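Local coordinates for protein putative phosphosugar isomerase (Silicibacter pomeroyi DSS-3, PDB 3FJ1) that probably binds phosphosugars or related carbohydrate derivatives through its tandem SIS domains, although its reaction is not established, at residues L176-A190 against V300-V314. Residues are numbered along the deposited sequence; the frame is centred on the assembly and turned at random.
Sequences LRAALGNLPETLAAA and VRSGHALTDPLSLIV
Leu176 lies across the imidazole of His304, its CB 4.0 Å from the ring centroid and 17° off the ring normal, a CH-pi contact over the face. Leu176 CD1 also reaches Thr307 CG2 at 3.7 Å, because chi1 of -178° turns CG away from the backbone N; Leu180 CD2 and Leu183 CD1 help to enclose the same methyl. Farther along, Leu187 CD2 presses on the backbone of Ser311, 3.5 Å from its CA, and meets Val314 CG2, while Ala190 CB sits 3.4 Å from Ser311 O. Helices 183-190 and 308-314 run at 31° with axes 8.6 Å apart, consistent with the small side chains of Ala190 and Ser311 between them. Thr186 CG2 lies 3.8 Å from Val300 CG1, the two side chains running in opposing directions. One water donates to Ala179 O and Ser302 O and accepts from Thr186 OG1.

Behind this shell, Leu306 N donates to His304 ND1 (3.0 Å), which helps to hold the ring's rotation. Trimming His304 to an alanine would probably leave Leu176 without the ring it lies on and the Leu306 N-H without its acceptor. Asp308 OD1 takes Ser302 N and OG from opposite faces of its plane, and Ser311 OG binds Val300 O. Helix 153-171 extends the core at Leu183 and Leu310. The interface thus joins the helices that follow the first parallel sheet to helix 308-326, which follows the second; no direct hydrogen bond links the two segments, only apolar contact and bridging water.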
ATOM      1  N   LEU A 176      24.412   4.115  12.398  1.00 11.71           N
ATOM      2  CA  LEU A 176      23.085   4.720  12.388  1.00 11.06           C
ATOM      3  C   LEU A 176      22.872   5.697  13.565  1.00 11.10           C
ATOM      4  O   LEU A 176      22.290   6.767  13.362  1.00  9.84           O
ATOM      5  CB  LEU A 176      21.997   3.643  12.377  1.00 10.38           C
ATOM      6  CG  LEU A 176      20.555   4.162  12.319  1.00  9.68           C
ATOM      7  CD1 LEU A 176      20.339   5.227  11.200  1.00  8.89           C
ATOM      8  CD2 LEU A 176      19.618   2.976  12.180  1.00  8.55           C
ATOM      9  N   ARG A 177      23.309   5.327  14.780  1.00 11.87           N
ATOM     10  CA  ARG A 177      23.195   6.212  15.951  1.00 13.14           C
ATOM     11  C   ARG A 177      23.942   7.517  15.702  1.00 12.10           C
ATOM     12  O   ARG A 177      23.470   8.583  16.080  1.00 11.72           O
ATOM     13  CB  ARG A 177      23.736   5.564  17.229  1.00 14.41           C
ATOM     14  CG  ARG A 177      22.882   4.520  17.931  1.00 15.67           C
ATOM     15  CD  ARG A 177      23.827   3.672  18.852  1.00 16.65           C
ATOM     16  NE  ARG A 177      23.114   2.867  19.819  1.00 18.46           N
ATOM     17  CZ  ARG A 177      23.607   1.796  20.426  1.00 19.09           C
ATOM     18  NH1 ARG A 177      24.818   1.305  20.137  1.00 19.65           N
ATOM     19  NH2 ARG A 177      22.854   1.173  21.311  1.00 20.18           N
ATOM     20  N   ALA A 178      25.088   7.440  15.034  1.00 11.88           N
ATOM     21  CA  ALA A 178      25.894   8.650  14.749  1.00 11.66           C
ATOM     22  C   ALA A 178      25.185   9.547  13.781  1.00 10.85           C
ATOM     23  O   ALA A 178      25.168  10.769  13.976  1.00 11.07           O
ATOM     24  CB  ALA A 178      27.281   8.270  14.197  1.00 11.67           C
ATOM     25  N   ALA A 179      24.631   8.957  12.712  1.00 10.75           N
ATOM     26  CA  ALA A 179      23.856   9.717  11.739  1.00 10.19           C
ATOM     27  C   ALA A 179      22.640  10.380  12.386  1.00  9.55           C
ATOM     28  O   ALA A 179      22.361  11.552  12.145  1.00  9.47           O
ATOM     29  CB  ALA A 179      23.407   8.828  10.613  1.00 10.21           C
ATOM     30  N   LEU A 180      21.914   9.617  13.187  1.00  9.41           N
ATOM     31  CA  LEU A 180      20.755  10.164  13.921  1.00  9.47           C
ATOM     32  C   LEU A 180      21.183  11.370  14.764  1.00 10.49           C
ATOM     33  O   LEU A 180      20.487  12.400  14.799  1.00  9.96           O
ATOM     34  CB  LEU A 180      20.132   9.087  14.815  1.00  9.20           C
ATOM     35  CG  LEU A 180      19.342   7.992  14.091  1.00  9.35           C
ATOM     36  CD1 LEU A 180      19.158   6.727  15.010  1.00  8.70           C
ATOM     37  CD2 LEU A 180      17.970   8.531  13.519  1.00  9.59           C
ATOM     38  N   GLY A 181      22.318  11.222  15.438  1.00 10.76           N
ATOM     39  CA  GLY A 181      22.872  12.271  16.291  1.00 11.67           C
ATOM     40  C   GLY A 181      23.136  13.565  15.550  1.00 12.30           C
ATOM     41  O   GLY A 181      23.030  14.653  16.119  1.00 12.57           O
ATOM     42  N   ASN A 182      23.532  13.452  14.291  1.00 12.69           N
ATOM     43  CA  ASN A 182      23.789  14.623  13.441  1.00 13.12           C
ATOM     44  C   ASN A 182      22.590  15.145  12.649  1.00 12.28           C
ATOM     45  O   ASN A 182      22.729  16.118  11.904  1.00 11.74           O
ATOM     46  CB  ASN A 182      24.908  14.316  12.456  1.00 14.07           C
ATOM     47  CG  ASN A 182      26.248  14.121  13.145  1.00 14.86           C
ATOM     48  OD1 ASN A 182      26.604  14.882  14.048  1.00 15.74           O
ATOM     49  ND2 ASN A 182      26.975  13.076  12.746  1.00 15.41           N
ATOM     50  N   LEU A 183      21.415  14.531  12.801  1.00 12.17           N
ATOM     51  CA  LEU A 183      20.259  14.943  12.019  1.00 11.64           C
ATOM     52  C   LEU A 183      19.837  16.400  12.135  1.00 11.73           C
ATOM     53  O   LEU A 183      19.435  16.957  11.132  1.00 11.13           O
ATOM     54  CB  LEU A 183      19.037  14.060  12.261  1.00 12.49           C
ATOM     55  CG  LEU A 183      18.899  12.836  11.361  1.00 12.78           C
ATOM     56  CD1 LEU A 183      17.641  12.032  11.799  1.00 13.13           C
ATOM     57  CD2 LEU A 183      18.843  13.211   9.874  1.00 12.34           C
ATOM     58  N   PRO A 184      19.843  16.985  13.343  1.00 11.31           N
ATOM     59  CA  PRO A 184      19.485  18.405  13.413  1.00 12.12           C
ATOM     60  C   PRO A 184      20.316  19.273  12.442  1.00 12.53           C
ATOM     61  O   PRO A 184      19.752  20.098  11.756  1.00 13.10           O
ATOM     62  CB  PRO A 184      19.748  18.750  14.865  1.00 11.93           C
ATOM     63  CG  PRO A 184      19.497  17.434  15.605  1.00 11.74           C
ATOM     64  CD  PRO A 184      20.061  16.398  14.691  1.00 11.62           C
ATOM     65  N   GLU A 185      21.619  19.016  12.351  1.00 12.86           N
ATOM     66  CA  GLU A 185      22.501  19.739  11.414  1.00 14.16           C
ATOM     67  C   GLU A 185      22.091  19.470   9.970  1.00 12.23           C
ATOM     68  O   GLU A 185      21.907  20.401   9.183  1.00 10.91           O
ATOM     69  CB  GLU A 185      23.973  19.324  11.608  1.00 15.33           C
ATOM     70  CG  GLU A 185      24.982  20.077  10.750  1.00 17.18           C
ATOM     71  CD  GLU A 185      26.430  19.610  10.908  1.00 17.96           C
ATOM     72  OE1 GLU A 185      26.717  18.396  10.843  1.00 20.51           O
ATOM     73  OE2 GLU A 185      27.304  20.487  11.056  1.00 20.47           O
ATOM     74  N   THR A 186      21.982  18.184   9.627  1.00 10.90           N
ATOM     75  CA  THR A 186      21.618  17.742   8.291  1.00 10.29           C
ATOM     76  C   THR A 186      20.287  18.347   7.875  1.00  9.97           C
ATOM     77  O   THR A 186      20.147  18.839   6.744  1.00  9.45           O
ATOM     78  CB  THR A 186      21.539  16.191   8.242  1.00  9.87           C
ATOM     79  OG1 THR A 186      22.804  15.637   8.630  1.00  9.81           O
ATOM     80  CG2 THR A 186      21.200  15.674   6.818  1.00  9.78           C
ATOM     81  N   LEU A 187      19.303  18.312   8.784  1.00  8.84           N
ATOM     82  CA  LEU A 187      17.947  18.763   8.438  1.00  9.24           C
ATOM     83  C   LEU A 187      17.852  20.266   8.362  1.00  9.01           C
ATOM     84  O   LEU A 187      17.056  20.802   7.570  1.00  9.81           O
ATOM     85  CB  LEU A 187      16.891  18.183   9.385  1.00  8.80           C
ATOM     86  CG  LEU A 187      16.815  16.638   9.335  1.00  8.72           C
ATOM     87  CD1 LEU A 187      15.707  16.111  10.271  1.00  9.86           C
ATOM     88  CD2 LEU A 187      16.630  16.089   7.912  1.00  8.39           C
ATOM     89  N   ALA A 188      18.678  20.945   9.149  1.00  9.67           N
ATOM     90  CA  ALA A 188      18.755  22.404   9.072  1.00  9.95           C
ATOM     91  C   ALA A 188      19.190  22.770   7.645  1.00 10.52           C
ATOM     92  O   ALA A 188      18.547  23.586   6.987  1.00 11.64           O
ATOM     93  CB  ALA A 188      19.727  22.952  10.085  1.00  9.87           C
ATOM     94  N   ALA A 189      20.275  22.139   7.178  1.00 10.83           N
ATOM     95  CA  ALA A 189      20.792  22.330   5.828  1.00 10.42           C
ATOM     96  C   ALA A 189      19.721  22.003   4.794  1.00 11.50           C
ATOM     97  O   ALA A 189      19.412  22.815   3.897  1.00  9.50           O
ATOM     98  CB  ALA A 189      22.035  21.474   5.636  1.00 11.12           C
ATOM     99  N   ALA A 190      19.107  20.797   4.922  1.00  9.87           N
ATOM    100  CA  ALA A 190      18.034  20.407   4.028  1.00 10.10           C
ATOM    101  C   ALA A 190      16.870  21.402   3.930  1.00 10.37           C
ATOM    102  O   ALA A 190      16.273  21.555   2.868  1.00 10.74           O
ATOM    103  CB  ALA A 190      17.486  19.002   4.462  1.00  9.10           C
ATOM    104  N   VAL A 300      21.104  17.000   0.731  1.00 11.75           N
ATOM    105  CA  VAL A 300      22.053  16.808   1.813  1.00 11.72           C
ATOM    106  C   VAL A 300      22.066  15.353   2.293  1.00 11.94           C
ATOM    107  O   VAL A 300      21.034  14.823   2.722  1.00 12.14           O
ATOM    108  CB  VAL A 300      21.739  17.746   2.999  1.00 11.08           C
ATOM    109  CG1 VAL A 300      22.858  17.650   4.031  1.00 10.39           C
ATOM    110  CG2 VAL A 300      21.514  19.213   2.532  1.00 10.86           C
ATOM    111  N   ARG A 301      23.221  14.698   2.181  1.00 11.06           N
ATOM    112  CA  ARG A 301      23.371  13.357   2.659  1.00 10.53           C
ATOM    113  C   ARG A 301      23.567  13.381   4.190  1.00 11.17           C
ATOM    114  O   ARG A 301      24.063  14.370   4.747  1.00 10.70           O
ATOM    115  CB  ARG A 301      24.522  12.658   1.938  1.00 10.39           C
ATOM    116  CG  ARG A 301      24.278  12.410   0.464  1.00 10.19           C
ATOM    117  CD  ARG A 301      23.279  11.287   0.255  1.00 10.02           C
ATOM    118  NE  ARG A 301      22.996  10.960  -1.137  1.00  9.86           N
ATOM    119  CZ  ARG A 301      21.794  11.012  -1.716  1.00  9.54           C
ATOM    120  NH1 ARG A 301      20.704  11.421  -1.065  1.00  9.37           N
ATOM    121  NH2 ARG A 301      21.678  10.629  -2.981  1.00  9.96           N
ATOM    122  N   SER A 302      23.159  12.293   4.839  1.00 10.99           N
ATOM    123  CA  SER A 302      23.040  12.225   6.298  1.00 10.67           C
ATOM    124  C   SER A 302      24.111  11.439   7.073  1.00 11.01           C
ATOM    125  O   SER A 302      24.193  11.583   8.290  1.00 11.52           O
ATOM    126  CB  SER A 302      21.679  11.627   6.640  1.00 10.07           C
ATOM    127  OG  SER A 302      21.666  10.242   6.417  1.00 10.09           O
ATOM    128  N   GLY A 303      24.912  10.633   6.382  1.00 11.13           N
ATOM    129  CA  GLY A 303      25.859   9.729   7.039  1.00 11.63           C
ATOM    130  C   GLY A 303      25.442   8.270   7.061  1.00 11.65           C
ATOM    131  O   GLY A 303      26.254   7.400   7.371  1.00 11.22           O
ATOM    132  N   HIS A 304      24.176   7.986   6.736  1.00 11.35           N
ATOM    133  CA  HIS A 304      23.669   6.594   6.745  1.00 10.97           C
ATOM    134  C   HIS A 304      22.500   6.453   5.770  1.00 11.33           C
ATOM    135  O   HIS A 304      21.640   7.332   5.678  1.00 10.83           O
ATOM    136  CB  HIS A 304      23.222   6.189   8.157  1.00 10.39           C
ATOM    137  CG  HIS A 304      23.010   4.718   8.334  1.00 10.22           C
ATOM    138  ND1 HIS A 304      21.863   4.069   7.928  1.00 10.05           N
ATOM    139  CD2 HIS A 304      23.802   3.768   8.892  1.00 10.23           C
ATOM    140  CE1 HIS A 304      21.965   2.782   8.209  1.00  9.84           C
ATOM    141  NE2 HIS A 304      23.132   2.575   8.799  1.00  9.66           N
ATOM    142  N   ALA A 305      22.470   5.327   5.061  1.00 11.48           N
ATOM    143  CA  ALA A 305      21.407   5.008   4.119  1.00 10.54           C
ATOM    144  C   ALA A 305      20.017   5.235   4.690  1.00 10.57           C
ATOM    145  O   ALA A 305      19.132   5.752   3.999  1.00 10.77           O
ATOM    146  CB  ALA A 305      21.513   3.552   3.700  1.00 11.51           C
ATOM    147  N   LEU A 306      19.780   4.836   5.942  1.00  9.61           N
ATOM    148  CA  LEU A 306      18.420   4.870   6.482  1.00  9.21           C
ATOM    149  C   LEU A 306      17.906   6.250   6.937  1.00  9.05           C
ATOM    150  O   LEU A 306      16.713   6.457   7.051  1.00  8.49           O
ATOM    151  CB  LEU A 306      18.283   3.835   7.613  1.00  8.73           C
ATOM    152  CG  LEU A 306      18.391   2.380   7.127  1.00  8.77           C
ATOM    153  CD1 LEU A 306      18.354   1.392   8.303  1.00  8.42           C
ATOM    154  CD2 LEU A 306      17.282   2.110   6.120  1.00  8.71           C
ATOM    155  N   THR A 307      18.809   7.173   7.230  1.00  9.23           N
ATOM    156  CA  THR A 307      18.436   8.529   7.612  1.00  9.38           C
ATOM    157  C   THR A 307      18.367   9.459   6.390  1.00  9.64           C
ATOM    158  O   THR A 307      17.736  10.509   6.452  1.00 10.60           O
ATOM    159  CB  THR A 307      19.410   9.101   8.703  1.00  9.53           C
ATOM    160  OG1 THR A 307      20.751   8.701   8.399  1.00  9.93           O
ATOM    161  CG2 THR A 307      19.042   8.541  10.117  1.00  9.22           C
ATOM    162  N   ASP A 308      18.955   9.062   5.264  1.00  9.50           N
ATOM    163  CA  ASP A 308      18.967   9.909   4.070  1.00  9.83           C
ATOM    164  C   ASP A 308      17.592  10.393   3.621  1.00  9.14           C
ATOM    165  O   ASP A 308      17.445  11.553   3.279  1.00  9.56           O
ATOM    166  CB  ASP A 308      19.705   9.252   2.891  1.00  9.43           C
ATOM    167  CG  ASP A 308      21.234   9.488   2.907  1.00  9.85           C
ATOM    168  OD1 ASP A 308      21.793  10.139   3.827  1.00  8.64           O
ATOM    169  OD2 ASP A 308      21.872   8.976   1.973  1.00  9.53           O
ATOM    170  N   PRO A 309      16.579   9.506   3.595  1.00  8.88           N
ATOM    171  CA  PRO A 309      15.258   9.961   3.158  1.00  8.53           C
ATOM    172  C   PRO A 309      14.652  11.116   3.964  1.00  8.78           C
ATOM    173  O   PRO A 309      13.906  11.894   3.398  1.00  9.38           O
ATOM    174  CB  PRO A 309      14.405   8.687   3.222  1.00  8.76           C
ATOM    175  CG  PRO A 309      15.389   7.588   3.024  1.00  8.80           C
ATOM    176  CD  PRO A 309      16.597   8.046   3.808  1.00  9.06           C
ATOM    177  N   LEU A 310      14.980  11.231   5.246  1.00  8.30           N
ATOM    178  CA  LEU A 310      14.463  12.322   6.059  1.00  9.15           C
ATOM    179  C   LEU A 310      14.989  13.676   5.568  1.00  8.55           C
ATOM    180  O   LEU A 310      14.257  14.684   5.549  1.00  8.11           O
ATOM    181  CB  LEU A 310      14.786  12.093   7.531  1.00 10.12           C
ATOM    182  CG  LEU A 310      13.976  10.998   8.252  1.00 10.49           C
ATOM    183  CD1 LEU A 310      14.615  10.778   9.593  1.00 11.67           C
ATOM    184  CD2 LEU A 310      12.473  11.341   8.364  1.00 11.16           C
ATOM    185  N   SER A 311      16.249  13.712   5.143  1.00  8.86           N
ATOM    186  CA  SER A 311      16.791  14.942   4.606  1.00  9.07           C
ATOM    187  C   SER A 311      16.021  15.320   3.299  1.00  8.82           C
ATOM    188  O   SER A 311      15.631  16.471   3.071  1.00  8.28           O
ATOM    189  CB  SER A 311      18.298  14.753   4.361  1.00  8.60           C
ATOM    190  OG  SER A 311      18.819  15.850   3.629  1.00  9.75           O
ATOM    191  N   LEU A 312      15.775  14.332   2.450  1.00  8.37           N
ATOM    192  CA  LEU A 312      15.088  14.568   1.174  1.00  8.45           C
ATOM    193  C   LEU A 312      13.665  15.103   1.356  1.00  7.96           C
ATOM    194  O   LEU A 312      13.246  16.000   0.658  1.00  8.01           O
ATOM    195  CB  LEU A 312      15.031  13.261   0.370  1.00  8.22           C
ATOM    196  CG  LEU A 312      16.341  12.528   0.109  1.00  8.48           C
ATOM    197  CD1 LEU A 312      16.103  11.273  -0.721  1.00  7.92           C
ATOM    198  CD2 LEU A 312      17.328  13.487  -0.605  1.00  9.14           C
ATOM    199  N   ILE A 313      12.914  14.521   2.297  1.00  7.75           N
ATOM    200  CA  ILE A 313      11.550  14.962   2.541  1.00  6.94           C
ATOM    201  C   ILE A 313      11.523  16.380   3.113  1.00  7.29           C
ATOM    202  O   ILE A 313      10.603  17.122   2.814  1.00  8.03           O
ATOM    203  CB  ILE A 313      10.725  13.968   3.389  1.00  7.37           C
ATOM    204  CG1 ILE A 313       9.206  14.203   3.176  1.00  7.23           C
ATOM    205  CG2 ILE A 313      11.177  13.952   4.894  1.00  6.27           C
ATOM    206  CD1 ILE A 313       8.643  13.845   1.759  1.00  7.72           C
ATOM    207  N   VAL A 314      12.498  16.749   3.939  1.00  7.29           N
ATOM    208  CA  VAL A 314      12.562  18.130   4.462  1.00  7.53           C
ATOM    209  C   VAL A 314      12.759  19.119   3.282  1.00  7.29           C
ATOM    210  O   VAL A 314      12.079  20.174   3.207  1.00  7.47           O
ATOM    211  CB  VAL A 314      13.605  18.299   5.584  1.00  6.81           C
ATOM    212  CG1 VAL A 314      13.823  19.789   5.898  1.00  7.36           C
ATOM    213  CG2 VAL A 314      13.152  17.517   6.888  1.00  5.82           C
TER
HETATM  214  O   HOH W   1      22.656  13.123   9.915  1.00 10.71           O
HETATM  215  O   HOH W   2      26.308  12.117  10.122  1.00 24.94           O